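Local coordinates for protein beta-methylmalyl-CoA dehydratase (Chloroflexus aurantiacus, PDB 4E3E) that catalyses the reversible dehydration of beta-methylmalyl-CoA to mesaconyl-CoA, a step of the glyoxylate assimilation cycle that regenerates acetyl-CoA and produces pyruvate, at residues 120-125 with 145-150; 267-272 with 347-352. One frame throughout, in Å; residues are numbered along the deposited sequence.

In the fold
Both contacts lie on one ten-stranded antiparallel sheet but on opposite sides of the chain's centre, with their own centres about 39 Å apart and their nearest atoms about 16 Å apart. Contact 1 pairs neighbouring strands of a hairpin, 122-132 and 138-149, whereas contact 2 brings the last strand, 338-349, to the start of strand 270-278. Strand 138-149 of contact 1 borders strand 84-95, which in turn borders strand 270-278 of contact 2. Each contact comes close to a probable substrate-binding residue, assigned by similarity: the side chain of Val146 in contact 1 is about 3 Å from that of Asn87, and that of Ser270 in contact 2 about 5 Å from that of Ser65.

Contact 1 of 2, residues 120-125 with 145-150; sequences GKTGVV and WVMVRK
The open ends of an antiparallel beta hairpin in a hotdog-type sheet meet here, strand 122-125 running at 153° to strand 145-149. Gly123 and Val148 exchange two backbone bonds, the shorter from Val148 N to Gly123 O at 2.7 Å and almost linear; Val125 and Val146 form the next hydrogen-bonded pair. Val125, Val146 and Val148 share one face, where beta-branched side chains suit an extended backbone. Val125 CG1 sits between its own N and carbonyl carbon (chi1 45°), which drives it against Val146 CG2 at 3.4 Å and Val148 CG2 at 3.5 Å, a tight three-valine cluster continued by Val111 and Leu114. On the other face, Val124 CG1 lies 4.1 Å from Trp145 CB, alongside and pointing the same way, while the indole stacks on Tyr126. Beyond the strand, Lys150 N donates to Lys121 O. The side chain of Lys150 then bends at chi3 (73°), bringing its ammonium to the carbonyls of Ala155 and Pro153 and to Gln116 OE1, with a weak further bond to Gly120 O. A methionine in place of Lys150 would probably leave the carbonyls of Ala155 and Pro153 and Gln116 OE1 without their shared donor. Glycine suits position 120, where phi is positive, and Gly120 O lies 3.2 Å from Lys150 CD.

Contact 2 of 2, residues 267-272 with 347-352; sequences NALSIA and LMPRRG
Residues 267-270 approach 347-349 through a short backbone junction: Leu347 N donates to Ser270 O at 3.1 Å, at 165° at the hydrogen, while Leu269 N reaches back to Leu347 O in a bent, weak bond. Leu269 closes an inverse gamma turn centred on Ala268, and the CA of Ala268 also faces Leu347 O in a CA-H...O contact. The carbonyl of Asn267 meets carbon rather than a donor from the other segment: Pro349 CD comes within 3.2 Å of Asn267 O, and Met348 CA makes a CA-H...O contact with the same oxygen. Proline has no N-H, and its CD is the atom that meets this oxygen; the ring also packs loosely on Leu269 through Pro349 CG and Leu269 CD1. Met348, a selenomethionine, extends with CG opposite the backbone N (chi1 178°) and then bends at chi3, which curls its methyl CE over the backbone of Ala268, 3.5 Å from Ala268 N and 3.9 Å from Ala268 CB; a long flexible chain can follow the turn in this way, and Leu265 and Leu310 pack on it too. Leu347 projects on the same face as Ser270: Leu347 CG lies 3.8 Å from Ala272 CB, with CD2 also against it, and CD1 lies beside Ser270 OG. Alanine is small enough for the leucine fork to approach its strand closely. Ser270 OG, meanwhile, is hydrogen-bonded to Tyr178 OH. The chain thus leaves helix 250-265, turns and enters strand 270-278, which pairs antiparallel with the closing strand 338-349 in a sheet of the hotdog fold, close to the probable substrate-binding residue Ser65.

Contact 1 of 2, residues 120-125 with 145-150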
# COMPACT_ATOMS: atom_id res chain seq x y z
N GLY A 120 -1.65 -33.92 26.13
CA GLY A 120 -2.65 -34.50 25.23
C GLY A 120 -3.64 -33.53 24.59
O GLY A 120 -4.58 -33.96 23.92
N LYS A 121 -3.42 -32.23 24.79
CA LYS A 121 -4.33 -31.19 24.27
C LYS A 121 -3.85 -30.62 22.93
O LYS A 121 -4.64 -30.06 22.17
CB LYS A 121 -4.52 -30.06 25.29
CG LYS A 121 -5.14 -30.53 26.59
CD LYS A 121 -5.88 -29.40 27.29
CE LYS A 121 -6.73 -29.96 28.42
NZ LYS A 121 -7.52 -28.88 29.06
N THR A 122 -2.55 -30.75 22.67
CA THR A 122 -1.94 -30.26 21.44
C THR A 122 -0.94 -31.28 20.90
O THR A 122 -0.67 -32.30 21.54
CB THR A 122 -1.19 -28.94 21.68
OG1 THR A 122 -0.25 -29.14 22.74
CG2 THR A 122 -2.15 -27.81 22.05
N GLY A 123 -0.38 -30.99 19.73
CA GLY A 123 0.67 -31.80 19.14
C GLY A 123 1.55 -31.00 18.20
O GLY A 123 1.14 -29.95 17.69
N VAL A 124 2.74 -31.51 17.96
CA VAL A 124 3.71 -30.88 17.07
C VAL A 124 3.70 -31.58 15.72
O VAL A 124 3.83 -32.80 15.64
CB VAL A 124 5.13 -30.97 17.67
CG1 VAL A 124 6.17 -30.37 16.73
CG2 VAL A 124 5.17 -30.31 19.05
N VAL A 125 3.56 -30.79 14.65
CA VAL A 125 3.63 -31.34 13.29
C VAL A 125 4.80 -30.70 12.56
O VAL A 125 4.99 -29.48 12.62
CB VAL A 125 2.27 -31.20 12.55
CG1 VAL A 125 1.68 -29.82 12.75
CG2 VAL A 125 2.36 -31.53 11.05
N TRP A 145 8.06 -26.44 12.09
CA TRP A 145 7.21 -27.22 12.96
C TRP A 145 6.38 -26.32 13.81
O TRP A 145 6.82 -25.23 14.19
CB TRP A 145 7.97 -28.30 13.75
CG TRP A 145 9.13 -27.83 14.60
CD1 TRP A 145 9.18 -27.73 15.99
CD2 TRP A 145 10.48 -27.42 14.15
NE1 TRP A 145 10.41 -27.30 16.41
CE2 TRP A 145 11.24 -27.09 15.37
CE3 TRP A 145 11.10 -27.30 12.90
CZ2 TRP A 145 12.55 -26.65 15.32
CZ3 TRP A 145 12.43 -26.86 12.87
CH2 TRP A 145 13.14 -26.54 14.05
N VAL A 146 5.14 -26.75 14.04
CA VAL A 146 4.10 -25.93 14.67
C VAL A 146 3.38 -26.73 15.75
O VAL A 146 3.21 -27.94 15.62
CB VAL A 146 3.05 -25.42 13.64
CG1 VAL A 146 3.63 -24.35 12.75
CG2 VAL A 146 2.55 -26.55 12.75
N MSE A 147 2.96 -26.04 16.80
CA MSE A 147 2.16 -26.67 17.83
C MSE A 147 0.74 -26.43 17.45
O MSE A 147 0.30 -25.28 17.35
CB MSE A 147 2.47 -26.00 19.16
CG MSE A 147 1.69 -26.76 20.22
SE MSE A 147 2.14 -25.95 21.93
CE MSE A 147 3.80 -26.95 22.31
N VAL A 148 0.00 -27.52 17.20
CA VAL A 148 -1.38 -27.43 16.71
C VAL A 148 -2.38 -28.00 17.71
O VAL A 148 -2.13 -29.04 18.34
CB VAL A 148 -1.55 -28.15 15.35
CG1 VAL A 148 -2.95 -27.93 14.77
CG2 VAL A 148 -0.50 -27.67 14.36
N ARG A 149 -3.51 -27.31 17.85
CA ARG A 149 -4.61 -27.78 18.68
C ARG A 149 -5.16 -29.11 18.20
O ARG A 149 -5.27 -29.37 16.99
CB ARG A 149 -5.76 -26.78 18.66
CG ARG A 149 -5.50 -25.48 19.38
CD ARG A 149 -6.77 -24.63 19.35
NE ARG A 149 -6.49 -23.27 19.78
CZ ARG A 149 -6.19 -22.26 18.96
NH1 ARG A 149 -6.15 -22.44 17.64
NH2 ARG A 149 -5.95 -21.06 19.46
N LYS A 150 -5.52 -29.96 19.16
CA LYS A 150 -6.36 -31.10 18.87
C LYS A 150 -7.80 -30.60 18.95
O LYS A 150 -8.14 -29.82 19.84
CB LYS A 150 -6.13 -32.21 19.89
CG LYS A 150 -4.88 -33.02 19.64
CD LYS A 150 -4.67 -34.10 20.69
CE LYS A 150 -5.65 -35.26 20.54
NZ LYS A 150 -5.36 -36.36 21.50

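Contact 2 of 2, residues 267-272 with 347-352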
# COMPACT_ATOMS: atom_id res chain seq x y z
N ASN A 267 26.15 -4.56 2.50
CA ASN A 267 26.60 -5.40 1.37
C ASN A 267 26.14 -6.85 1.45
O ASN A 267 26.48 -7.66 0.56
CB ASN A 267 28.13 -5.28 1.17
CG ASN A 267 28.51 -3.96 0.53
OD1 ASN A 267 29.40 -3.25 1.01
ND2 ASN A 267 27.83 -3.61 -0.55
N ALA A 268 25.37 -7.19 2.49
CA ALA A 268 24.72 -8.51 2.57
C ALA A 268 23.56 -8.50 1.59
O ALA A 268 22.39 -8.36 1.98
CB ALA A 268 24.25 -8.81 3.99
N LEU A 269 23.88 -8.67 0.31
CA LEU A 269 22.95 -8.33 -0.76
C LEU A 269 21.66 -9.13 -0.78
O LEU A 269 20.61 -8.60 -1.18
CB LEU A 269 23.65 -8.42 -2.11
CG LEU A 269 24.61 -7.25 -2.36
CD1 LEU A 269 25.06 -7.35 -3.80
CD2 LEU A 269 23.99 -5.87 -2.04
N SER A 270 21.74 -10.39 -0.36
CA SER A 270 20.56 -11.26 -0.35
C SER A 270 20.74 -12.36 0.66
O SER A 270 21.87 -12.71 1.03
CB SER A 270 20.32 -11.86 -1.74
OG SER A 270 21.35 -12.78 -2.07
N ILE A 271 19.61 -12.91 1.09
CA ILE A 271 19.58 -14.04 1.99
C ILE A 271 19.52 -15.31 1.17
O ILE A 271 18.63 -15.46 0.31
CB ILE A 271 18.37 -13.98 2.95
CG1 ILE A 271 18.50 -12.77 3.88
CG2 ILE A 271 18.25 -15.31 3.69
CD1 ILE A 271 17.25 -12.47 4.72
N ALA A 272 20.47 -16.20 1.40
CA ALA A 272 20.56 -17.43 0.63
C ALA A 272 20.02 -18.65 1.38
O ALA A 272 19.69 -19.67 0.76
CB ALA A 272 21.99 -17.67 0.17
N LEU A 347 24.77 -13.67 1.34
CA LEU A 347 25.87 -13.60 0.39
C LEU A 347 26.39 -12.16 0.41
O LEU A 347 25.59 -11.22 0.49
CB LEU A 347 25.40 -13.98 -1.02
CG LEU A 347 24.69 -15.33 -1.22
CD1 LEU A 347 24.21 -15.48 -2.65
CD2 LEU A 347 25.60 -16.49 -0.84
N MSE A 348 27.71 -12.00 0.34
CA MSE A 348 28.33 -10.66 0.31
C MSE A 348 29.50 -10.64 -0.66
O MSE A 348 30.30 -11.57 -0.67
CB MSE A 348 28.81 -10.31 1.72
CG MSE A 348 29.50 -8.95 1.76
SE MSE A 348 29.86 -8.37 3.62
CE MSE A 348 28.08 -8.17 4.47
N PRO A 349 29.62 -9.57 -1.47
CA PRO A 349 30.77 -9.47 -2.37
C PRO A 349 32.09 -9.51 -1.59
O PRO A 349 32.17 -9.02 -0.45
CB PRO A 349 30.61 -8.09 -3.01
CG PRO A 349 29.15 -7.80 -2.89
CD PRO A 349 28.73 -8.40 -1.59
N ARG A 350 33.09 -10.09 -2.22
CA ARG A 350 34.46 -10.14 -1.66
C ARG A 350 35.38 -9.11 -2.33
O ARG A 350 35.13 -8.68 -3.45
CB ARG A 350 35.05 -11.53 -1.86
CG ARG A 350 34.37 -12.61 -1.04
CD ARG A 350 34.99 -13.97 -1.27
NE ARG A 350 36.45 -13.98 -1.12
CZ ARG A 350 37.20 -15.08 -1.04
NH1 ARG A 350 36.64 -16.28 -1.09
NH2 ARG A 350 38.52 -14.97 -0.90
N ARG A 351 36.45 -8.72 -1.63
CA ARG A 351 37.43 -7.82 -2.23
C ARG A 351 38.20 -8.52 -3.35
O ARG A 351 38.54 -9.70 -3.23
CB ARG A 351 38.37 -7.24 -1.18
CG ARG A 351 39.20 -6.08 -1.70
CD ARG A 351 39.66 -5.17 -0.58
NE ARG A 351 38.56 -4.40 -0.01
CZ ARG A 351 38.10 -4.55 1.22
NH1 ARG A 351 38.65 -5.44 2.05
NH2 ARG A 351 37.09 -3.79 1.62
N GLY A 352 38.46 -7.80 -4.43
CA GLY A 352 39.13 -8.37 -5.60
C GLY A 352 40.48 -7.73 -5.85
O GLY A 352 41.47 -8.11 -5.22